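Ribokinase (PDB 6ILS) phosphorylates D-ribose at O-5 with ATP and a divalent cation, most likely magnesium, to give D-ribose 5-phosphate, working as a homodimer of the PfkB carbohydrate kinase family. Local coordinates at residues Gln35-Ala43 with Lys69-Asp77; Ile246-Ala257 with Ala284-Ala295. All blocks are in the same frame, centred on the assembly; numbering follows the deposited sequence.

Both contacts serve the active site, one at its sugar end and the other at its nucleotide end, with centres about 18 Å apart. Interaction 1 is small and apolar: methyl groups pack a lid strand and the start of a helix against helix 66-75, while Gly40 and Lys41 of the first segment hydrogen-bond ribose. Interaction 2 is larger and mixed, two irregular loops and a helix end knitted together by backbone bonds, one aspartate and a sodium ion beside an apolar patch around Val290. Each mixes buried residues with more open ones, and exposed touching residues occur only in 246-257 with 284-295. The two meet directly where Leu37 CD1 packs on Gly294 CA, 3.8 Å away.

Interaction 1: Gln35-Ala43 with Lys69-Asp77; sequences QTLAGGKGA and KLIAEALGD. With RIB (alpha-D-ribofuranose), chain F.
Leu70 sends CG away from its own backbone N (chi1 169°), and this carries CD2 across to strand 35-39, while Ile71 keeps CG1 beside its N (chi1 -54°) and bends again at chi2, tipping CD1 toward the backbone of Ala38 and Gly39. The helix passes the strand at -60°, with the axes 7.9 Å apart at their closest, a spacing that small side chains make possible. Ala38 sits at the middle of it: its CB faces the helix and meets Ala74 CB at 3.5 Å, methyl against methyl, with Leu70 and Ile71 reaching in as well. Ile71 CD1 comes to 4.0 Å from Ala38 CA. Leu70 CD2 also meets Thr36 CG2, at 3.8 Å, the two side chains slanting across one another.

Strand 33-39 is an outer strand, within this subunit, of the four-stranded lid sheet of ribokinases, paired with strand 12-18, and helix 66-75 lies behind it; on the second subunit, His67 packs on Thr36 and Ala66 on Leu70. The strand ends at Gly39, and Gly40 leads into helix 41-51. There both methyls of Leu75 lie on Ala43, CD1 4.0 Å from its CB and CD2 against its carbonyl O.

The face turned from helix 66-75 holds the sugar. Gly40, the N-cap, gives its N-H to ribose O3 at 3.0 Å in a nearly straight bond, and the same N-H makes a weak bond to O2. Gly39 CA lies 3.7 Å from ribose O3. Lys41 stretches along the ring and bends at its last torsion, setting NZ 2.9 Å from O5, the oxygen that is phosphorylated; Asn12, Asp14, Glu144 and Asp259 also hydrogen-bond the sugar.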
loop_
_atom_site.group_PDB
_atom_site.type_symbol
_atom_site.label_atom_id
_atom_site.label_comp_id
_atom_site.label_asym_id
_atom_site.label_seq_id
_atom_site.Cartn_x
_atom_site.Cartn_y
_atom_site.Cartn_z
ATOM N N GLN B 35 6.830 4.439 -3.605
ATOM C CA GLN B 35 6.907 5.042 -2.290
ATOM C C GLN B 35 5.496 5.129 -1.729
ATOM O O GLN B 35 4.558 5.386 -2.468
ATOM C CB GLN B 35 7.550 6.420 -2.364
ATOM C CG GLN B 35 8.098 6.935 -1.054
ATOM C CD GLN B 35 8.926 8.196 -1.238
ATOM O OE1 GLN B 35 9.130 8.654 -2.364
ATOM N NE2 GLN B 35 9.405 8.765 -0.132
ATOM N N THR B 36 5.340 4.876 -0.434
ATOM C CA THR B 36 4.042 5.043 0.227
ATOM C C THR B 36 4.118 6.226 1.171
ATOM O O THR B 36 4.965 6.258 2.066
ATOM C CB THR B 36 3.617 3.786 1.007
ATOM O OG1 THR B 36 3.304 2.737 0.083
ATOM C CG2 THR B 36 2.379 4.086 1.850
ATOM N N LEU B 37 3.234 7.205 0.970
ATOM C CA LEU B 37 3.294 8.441 1.746
ATOM C C LEU B 37 1.946 8.782 2.387
ATOM O O LEU B 37 0.895 8.359 1.906
ATOM C CB LEU B 37 3.755 9.603 0.858
ATOM C CG LEU B 37 5.178 9.571 0.290
ATOM C CD1 LEU B 37 5.358 10.661 -0.754
ATOM C CD2 LEU B 37 6.208 9.727 1.403
ATOM N N ALA B 38 2.009 9.542 3.474
ATOM C CA ALA B 38 0.824 10.050 4.143
ATOM C C ALA B 38 0.161 11.115 3.283
ATOM O O ALA B 38 0.821 12.026 2.792
ATOM C CB ALA B 38 1.185 10.616 5.488
ATOM N N GLY B 39 -1.152 11.008 3.106
ATOM C CA GLY B 39 -1.860 11.955 2.266
ATOM C C GLY B 39 -3.354 11.915 2.522
ATOM O O GLY B 39 -3.801 11.583 3.618
ATOM N N GLY B 40 -4.118 12.221 1.486
ATOM C CA GLY B 40 -5.539 12.450 1.639
ATOM C C GLY B 40 -5.788 13.943 1.750
ATOM O O GLY B 40 -5.047 14.651 2.443
ATOM N N LYS B 41 -6.856 14.432 1.119
ATOM C CA LYS B 41 -7.087 15.886 1.106
ATOM C C LYS B 41 -7.285 16.444 2.502
ATOM O O LYS B 41 -6.770 17.497 2.813
ATOM C CB LYS B 41 -8.281 16.242 0.198
ATOM C CG LYS B 41 -7.919 16.041 -1.260
ATOM C CD LYS B 41 -9.063 16.219 -2.232
ATOM C CE LYS B 41 -8.559 15.886 -3.656
ATOM N NZ LYS B 41 -7.489 16.839 -4.105
ATOM N N GLY B 42 -7.989 15.724 3.366
ATOM C CA GLY B 42 -8.228 16.202 4.714
ATOM C C GLY B 42 -6.956 16.231 5.537
ATOM O O GLY B 42 -6.664 17.229 6.180
ATOM N N ALA B 43 -6.208 15.127 5.532
ATOM C CA ALA B 43 -4.971 15.077 6.309
ATOM C C ALA B 43 -3.976 16.109 5.768
ATOM O O ALA B 43 -3.267 16.743 6.543
ATOM C CB ALA B 43 -4.351 13.651 6.290
ATOM N N LYS B 69 -1.473 4.012 11.006
ATOM C CA LYS B 69 -0.355 4.433 11.827
ATOM C C LYS B 69 0.544 5.433 11.108
ATOM O O LYS B 69 1.051 6.374 11.721
ATOM C CB LYS B 69 0.474 3.218 12.263
ATOM C CG LYS B 69 1.361 3.496 13.468
ATOM C CD LYS B 69 1.166 2.411 14.529
ATOM C CE LYS B 69 1.325 2.952 15.944
ATOM N NZ LYS B 69 1.006 1.914 16.977
ATOM N N LEU B 70 0.756 5.197 9.819
ATOM C CA LEU B 70 1.511 6.110 8.970
ATOM C C LEU B 70 0.930 7.523 9.065
ATOM O O LEU B 70 1.648 8.496 9.251
ATOM C CB LEU B 70 1.483 5.612 7.526
ATOM C CG LEU B 70 1.989 6.509 6.395
ATOM C CD1 LEU B 70 3.491 6.735 6.515
ATOM C CD2 LEU B 70 1.612 5.879 5.055
ATOM N N ILE B 71 -0.382 7.605 8.932
ATOM C CA ILE B 71 -1.079 8.890 8.976
ATOM C C ILE B 71 -0.905 9.578 10.326
ATOM O O ILE B 71 -0.535 10.744 10.404
ATOM C CB ILE B 71 -2.587 8.725 8.725
ATOM C CG1 ILE B 71 -2.871 7.971 7.420
ATOM C CG2 ILE B 71 -3.277 10.082 8.787
ATOM C CD1 ILE B 71 -2.349 8.645 6.192
ATOM N N ALA B 72 -1.199 8.833 11.383
ATOM C CA ALA B 72 -1.130 9.342 12.745
ATOM C C ALA B 72 0.262 9.880 13.045
ATOM O O ALA B 72 0.418 10.950 13.617
ATOM C CB ALA B 72 -1.506 8.250 13.721
ATOM N N GLU B 73 1.277 9.127 12.639
ATOM C CA GLU B 73 2.660 9.535 12.864
ATOM C C GLU B 73 3.012 10.820 12.116
ATOM O O GLU B 73 3.658 11.721 12.668
ATOM C CB GLU B 73 3.612 8.404 12.451
ATOM C CG GLU B 73 3.595 7.233 13.433
ATOM C CD GLU B 73 4.343 6.001 12.927
ATOM O OE1 GLU B 73 4.749 5.983 11.738
ATOM O OE2 GLU B 73 4.511 5.044 13.720
ATOM N N ALA B 74 2.589 10.901 10.863
ATOM C CA ALA B 74 2.899 12.062 10.033
ATOM C C ALA B 74 2.249 13.329 10.579
ATOM O O ALA B 74 2.854 14.398 10.547
ATOM C CB ALA B 74 2.452 11.814 8.575
ATOM N N LEU B 75 1.033 13.199 11.111
ATOM C CA LEU B 75 0.241 14.358 11.534
ATOM C C LEU B 75 0.508 14.813 12.955
ATOM O O LEU B 75 0.396 15.990 13.258
ATOM C CB LEU B 75 -1.258 14.048 11.418
ATOM C CG LEU B 75 -1.836 13.848 10.021
ATOM C CD1 LEU B 75 -3.368 13.731 10.124
ATOM C CD2 LEU B 75 -1.459 15.009 9.126
ATOM N N GLY B 76 0.836 13.865 13.826
ATOM C CA GLY B 76 0.851 14.113 15.259
ATOM C C GLY B 76 2.037 14.850 15.858
ATOM O O GLY B 76 2.666 15.687 15.208
ATOM N N ASP B 77 2.328 14.531 17.121
ATOM C CA ASP B 77 3.283 15.290 17.931
ATOM C C ASP B 77 4.724 15.182 17.441
ATOM O O ASP B 77 5.544 16.065 17.705
ATOM C CB ASP B 77 3.200 14.837 19.394
HETATM O O5 RIB F . -4.854 16.419 -2.968
HETATM C C5 RIB F . -3.989 15.340 -2.731
HETATM C C4 RIB F . -4.702 14.230 -2.295
HETATM O O4 RIB F . -5.833 13.858 -3.222
HETATM C C3 RIB F . -3.705 12.999 -2.422
HETATM O O3 RIB F . -2.893 12.930 -1.153
HETATM C C2 RIB F . -4.408 12.000 -2.717
HETATM O O2 RIB F . -4.496 11.001 -1.625
HETATM C C1 RIB F . -5.924 12.557 -3.133
HETATM O O1 RIB F . -6.845 12.202 -2.167
#

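Interaction 2: Ile246-Ala257 with Ala284-Ala295; sequences IPAAQVVDTTGA and AAASLCVQVKGA. With NA (sodium ion), chain G; ATP (adenosine-5'-triphosphate), chain E.
The loop 246-257 runs alongside the end of helix 275-289 and the turns after it, and the single oxygen Val290 O accepts two backbone N-H groups, Val252 N at 2.7 Å and Asp253 N at 3.1 Å. Asp253 ties the far end together. With CG anti to the backbone N (chi1 178°), its OD2 receives Gly294 N at 2.8 Å on the anti lone pair, while OD1 takes Thr255 OG1 on the syn lone pair and Thr255 N from above the carboxylate plane, an Asx turn. Three bonds thus fix the rotation of the carboxylate. Ser287 OG donates to Ile246 O at 2.6 Å, and Gln291 lays its amide under Ala248 CB, its NE2 tied back to Ser287 O.

Val290 fills the middle, CG2 on Ala248 CB and CG1 on Ala257 CB, both at 3.6 Å. Ala257, Ala286 and Val290 border the ATP ribose, and Ala248 N makes a weak bond to adenine N1. Sodium is held by five carbonyl oxygens, those of Asp253, Thr255, Cys289, Val292 and Gly294, at 2.6 to 3.0 Å. Such a cluster of backbone carbonyls, close to the nucleotide pocket but not touching ATP, is the monovalent-cation site of ribokinases, predicted to take potassium and filled by sodium here.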
loop_
_atom_site.group_PDB
_atom_site.type_symbol
_atom_site.label_atom_id
_atom_site.label_comp_id
_atom_site.label_asym_id
_atom_site.label_seq_id
_atom_site.Cartn_x
_atom_site.Cartn_y
_atom_site.Cartn_z
ATOM N N ILE B 246 2.767 32.701 -7.453
ATOM C CA ILE B 246 4.095 33.108 -7.018
ATOM C C ILE B 246 5.039 32.070 -7.628
ATOM O O ILE B 246 5.045 30.919 -7.215
ATOM C CB ILE B 246 4.218 33.148 -5.487
ATOM C CG1 ILE B 246 3.118 34.028 -4.858
ATOM C CG2 ILE B 246 5.600 33.600 -5.070
ATOM C CD1 ILE B 246 3.171 35.442 -5.259
ATOM N N PRO B 247 5.810 32.455 -8.650
ATOM C CA PRO B 247 6.497 31.398 -9.395
ATOM C C PRO B 247 7.494 30.624 -8.531
ATOM O O PRO B 247 8.163 31.217 -7.687
ATOM C CB PRO B 247 7.206 32.168 -10.516
ATOM C CG PRO B 247 6.471 33.482 -10.606
ATOM C CD PRO B 247 6.076 33.795 -9.203
ATOM N N ALA B 248 7.511 29.310 -8.708
ATOM C CA ALA B 248 8.411 28.420 -7.992
ATOM C C ALA B 248 9.715 28.325 -8.767
ATOM O O ALA B 248 9.697 28.352 -9.999
ATOM C CB ALA B 248 7.791 27.058 -7.840
ATOM N N ALA B 249 10.840 28.216 -8.064
ATOM C CA ALA B 249 12.127 28.079 -8.750
ATOM C C ALA B 249 12.164 26.803 -9.602
ATOM O O ALA B 249 12.587 26.833 -10.761
ATOM C CB ALA B 249 13.271 28.090 -7.744
ATOM N N GLN B 250 11.733 25.683 -9.026
ATOM C CA GLN B 250 11.471 24.470 -9.809
ATOM C C GLN B 250 10.211 23.764 -9.347
ATOM O O GLN B 250 9.953 23.675 -8.152
ATOM C CB GLN B 250 12.592 23.439 -9.722
ATOM C CG GLN B 250 13.895 23.852 -9.099
ATOM C CD GLN B 250 14.778 22.631 -8.848
ATOM O OE1 GLN B 250 14.621 21.597 -9.515
ATOM N NE2 GLN B 250 15.693 22.737 -7.881
ATOM N N VAL B 251 9.466 23.209 -10.294
ATOM C CA VAL B 251 8.344 22.337 -9.953
ATOM C C VAL B 251 8.786 20.890 -9.843
ATOM O O VAL B 251 9.080 20.240 -10.847
ATOM C CB VAL B 251 7.230 22.419 -10.987
ATOM C CG1 VAL B 251 6.046 21.556 -10.541
ATOM C CG2 VAL B 251 6.808 23.865 -11.189
ATOM N N VAL B 252 8.827 20.383 -8.620
ATOM C CA VAL B 252 9.224 19.008 -8.372
ATOM C C VAL B 252 8.016 18.080 -8.315
ATOM O O VAL B 252 8.037 16.981 -8.863
ATOM C CB VAL B 252 10.029 18.900 -7.055
ATOM C CG1 VAL B 252 10.125 17.460 -6.568
ATOM C CG2 VAL B 252 11.406 19.507 -7.235
ATOM N N ASP B 253 6.954 18.532 -7.660
ATOM C CA ASP B 253 5.798 17.686 -7.426
ATOM C C ASP B 253 4.633 18.539 -6.946
ATOM O O ASP B 253 4.677 19.074 -5.840
ATOM C CB ASP B 253 6.136 16.603 -6.400
ATOM C CG ASP B 253 4.960 15.715 -6.066
ATOM O OD1 ASP B 253 3.979 15.671 -6.841
ATOM O OD2 ASP B 253 5.020 15.033 -5.026
ATOM N N THR B 254 3.590 18.649 -7.766
ATOM C CA THR B 254 2.430 19.460 -7.395
ATOM C C THR B 254 1.453 18.754 -6.466
ATOM O O THR B 254 0.467 19.348 -6.055
ATOM C CB THR B 254 1.644 19.922 -8.624
ATOM O OG1 THR B 254 1.141 18.771 -9.311
ATOM C CG2 THR B 254 2.535 20.742 -9.542
ATOM N N THR B 255 1.725 17.504 -6.104
ATOM C CA THR B 255 0.828 16.804 -5.197
ATOM C C THR B 255 0.687 17.559 -3.867
ATOM O O THR B 255 1.686 17.903 -3.222
ATOM C CB THR B 255 1.309 15.361 -4.917
ATOM O OG1 THR B 255 1.470 14.661 -6.162
ATOM C CG2 THR B 255 0.295 14.636 -4.049
ATOM N N GLY B 256 -0.557 17.823 -3.476
ATOM C CA GLY B 256 -0.850 18.489 -2.218
ATOM C C GLY B 256 -0.869 20.014 -2.304
ATOM O O GLY B 256 -1.203 20.696 -1.336
ATOM N N ALA B 257 -0.527 20.563 -3.462
ATOM C CA ALA B 257 -0.430 22.025 -3.577
ATOM C C ALA B 257 -1.788 22.722 -3.526
ATOM O O ALA B 257 -1.914 23.808 -2.960
ATOM C CB ALA B 257 0.305 22.399 -4.852
ATOM N N ALA B 284 1.784 31.900 -2.031
ATOM C CA ALA B 284 3.158 31.683 -1.580
ATOM C C ALA B 284 3.305 30.288 -1.002
ATOM O O ALA B 284 4.287 29.598 -1.271
ATOM C CB ALA B 284 3.554 32.739 -0.544
ATOM N N ALA B 285 2.309 29.840 -0.244
ATOM C CA ALA B 285 2.443 28.532 0.400
ATOM C C ALA B 285 2.383 27.431 -0.642
ATOM O O ALA B 285 3.162 26.484 -0.579
ATOM C CB ALA B 285 1.371 28.331 1.465
ATOM N N ALA B 286 1.479 27.553 -1.618
ATOM C CA ALA B 286 1.409 26.570 -2.705
ATOM C C ALA B 286 2.702 26.566 -3.548
ATOM O O ALA B 286 3.136 25.525 -4.019
ATOM C CB ALA B 286 0.199 26.843 -3.609
ATOM N N SER B 287 3.284 27.743 -3.755
ATOM C CA SER B 287 4.571 27.853 -4.480
ATOM C C SER B 287 5.658 27.005 -3.834
ATOM O O SER B 287 6.393 26.269 -4.510
ATOM C CB SER B 287 5.039 29.309 -4.523
ATOM O OG SER B 287 6.132 29.449 -5.419
ATOM N N LEU B 288 5.773 27.121 -2.519
ATOM C CA LEU B 288 6.776 26.340 -1.794
ATOM C C LEU B 288 6.489 24.838 -1.850
ATOM O O LEU B 288 7.412 24.020 -2.013
ATOM C CB LEU B 288 6.863 26.810 -0.355
ATOM C CG LEU B 288 7.388 28.240 -0.227
ATOM C CD1 LEU B 288 7.290 28.728 1.206
ATOM C CD2 LEU B 288 8.837 28.328 -0.736
ATOM N N CYS B 289 5.211 24.490 -1.714
ATOM C CA CYS B 289 4.763 23.096 -1.769
ATOM C C CYS B 289 5.204 22.368 -3.041
ATOM O O CYS B 289 5.562 21.196 -2.987
ATOM C CB CYS B 289 3.232 23.031 -1.644
ATOM S SG CYS B 289 2.518 21.373 -1.824
ATOM N N VAL B 290 5.162 23.039 -4.185
ATOM C CA VAL B 290 5.423 22.340 -5.435
ATOM C C VAL B 290 6.915 22.107 -5.641
ATOM O O VAL B 290 7.305 21.439 -6.592
ATOM C CB VAL B 290 4.857 23.091 -6.673
ATOM C CG1 VAL B 290 3.335 23.331 -6.520
ATOM C CG2 VAL B 290 5.587 24.402 -6.926
ATOM N N GLN B 291 7.745 22.645 -4.747
ATOM C CA GLN B 291 9.189 22.522 -4.930
ATOM C C GLN B 291 9.793 21.358 -4.146
ATOM O O GLN B 291 11.010 21.169 -4.148
ATOM C CB GLN B 291 9.860 23.843 -4.562
ATOM C CG GLN B 291 9.255 25.016 -5.332
ATOM C CD GLN B 291 9.992 26.312 -5.140
ATOM O OE1 GLN B 291 11.205 26.380 -5.333
ATOM N NE2 GLN B 291 9.265 27.359 -4.758
ATOM N N VAL B 292 8.943 20.559 -3.509
ATOM C CA VAL B 292 9.381 19.410 -2.714
ATOM C C VAL B 292 8.483 18.201 -3.000
ATOM O O VAL B 292 7.276 18.348 -3.189
ATOM C CB VAL B 292 9.375 19.744 -1.199
ATOM C CG1 VAL B 292 9.540 18.483 -0.341
ATOM C CG2 VAL B 292 10.450 20.766 -0.875
ATOM N N LYS B 293 9.059 17.001 -3.046
ATOM C CA LYS B 293 8.263 15.821 -3.380
ATOM C C LYS B 293 7.434 15.343 -2.185
ATOM O O LYS B 293 7.866 15.440 -1.038
ATOM C CB LYS B 293 9.171 14.694 -3.914
ATOM C CG LYS B 293 8.453 13.358 -4.159
ATOM C CD LYS B 293 8.821 12.709 -5.495
ATOM C CE LYS B 293 7.919 13.224 -6.612
ATOM N NZ LYS B 293 7.868 12.317 -7.795
ATOM N N GLY B 294 6.229 14.849 -2.463
ATOM C CA GLY B 294 5.322 14.362 -1.439
ATOM C C GLY B 294 4.325 15.430 -1.019
ATOM O O GLY B 294 4.576 16.614 -1.219
ATOM N N ALA B 295 3.197 15.028 -0.442
ATOM C CA ALA B 295 2.207 16.007 0.011
ATOM C C ALA B 295 2.602 16.598 1.362
ATOM O O ALA B 295 3.124 17.712 1.440
ATOM C CB ALA B 295 0.817 15.375 0.089
HETATM NA NA NA G . 4.568 18.726 -3.233
HETATM P PG ATP E . -6.142 21.608 -7.404
HETATM O O1G ATP E . -7.308 21.794 -6.502
HETATM O O2G ATP E . -5.082 20.742 -6.741
HETATM O O3G ATP E . -6.540 20.913 -8.670
HETATM P PB ATP E . -5.036 23.523 -9.140
HETATM O O1B ATP E . -4.615 24.925 -9.057
HETATM O O2B ATP E . -6.065 23.448 -10.172
HETATM O O3B ATP E . -5.596 23.080 -7.729
HETATM P PA ATP E . -2.325 22.618 -9.674
HETATM O O1A ATP E . -1.976 23.086 -11.082
HETATM O O2A ATP E . -1.660 21.294 -9.395
HETATM O O3A ATP E . -3.895 22.453 -9.540
HETATM O "O5'" ATP E . -1.790 23.666 -8.641
HETATM C "C5'" ATP E . -2.081 23.524 -7.265
HETATM C "C4'" ATP E . -1.608 24.853 -6.538
HETATM O "O4'" ATP E . -0.112 25.091 -6.841
HETATM C "C3'" ATP E . -2.233 25.838 -7.026
HETATM O "O3'" ATP E . -2.521 26.802 -5.997
HETATM C "C2'" ATP E . -1.225 26.544 -8.139
HETATM O "O2'" ATP E . -1.652 27.929 -8.285
HETATM C "C1'" ATP E . -0.049 26.388 -7.688
HETATM N N9 ATP E . 0.887 26.077 -8.785
HETATM C C8 ATP E . 0.954 25.264 -9.880
HETATM N N7 ATP E . 2.149 25.492 -10.489
HETATM C C5 ATP E . 2.824 26.441 -9.762
HETATM C C6 ATP E . 4.074 27.032 -9.939
HETATM N N6 ATP E . 5.025 26.786 -10.987
HETATM N N1 ATP E . 4.494 27.951 -9.071
HETATM C C2 ATP E . 3.708 28.307 -7.995
HETATM N N3 ATP E . 2.490 27.736 -7.808
HETATM C C4 ATP E . 2.050 26.800 -8.706
#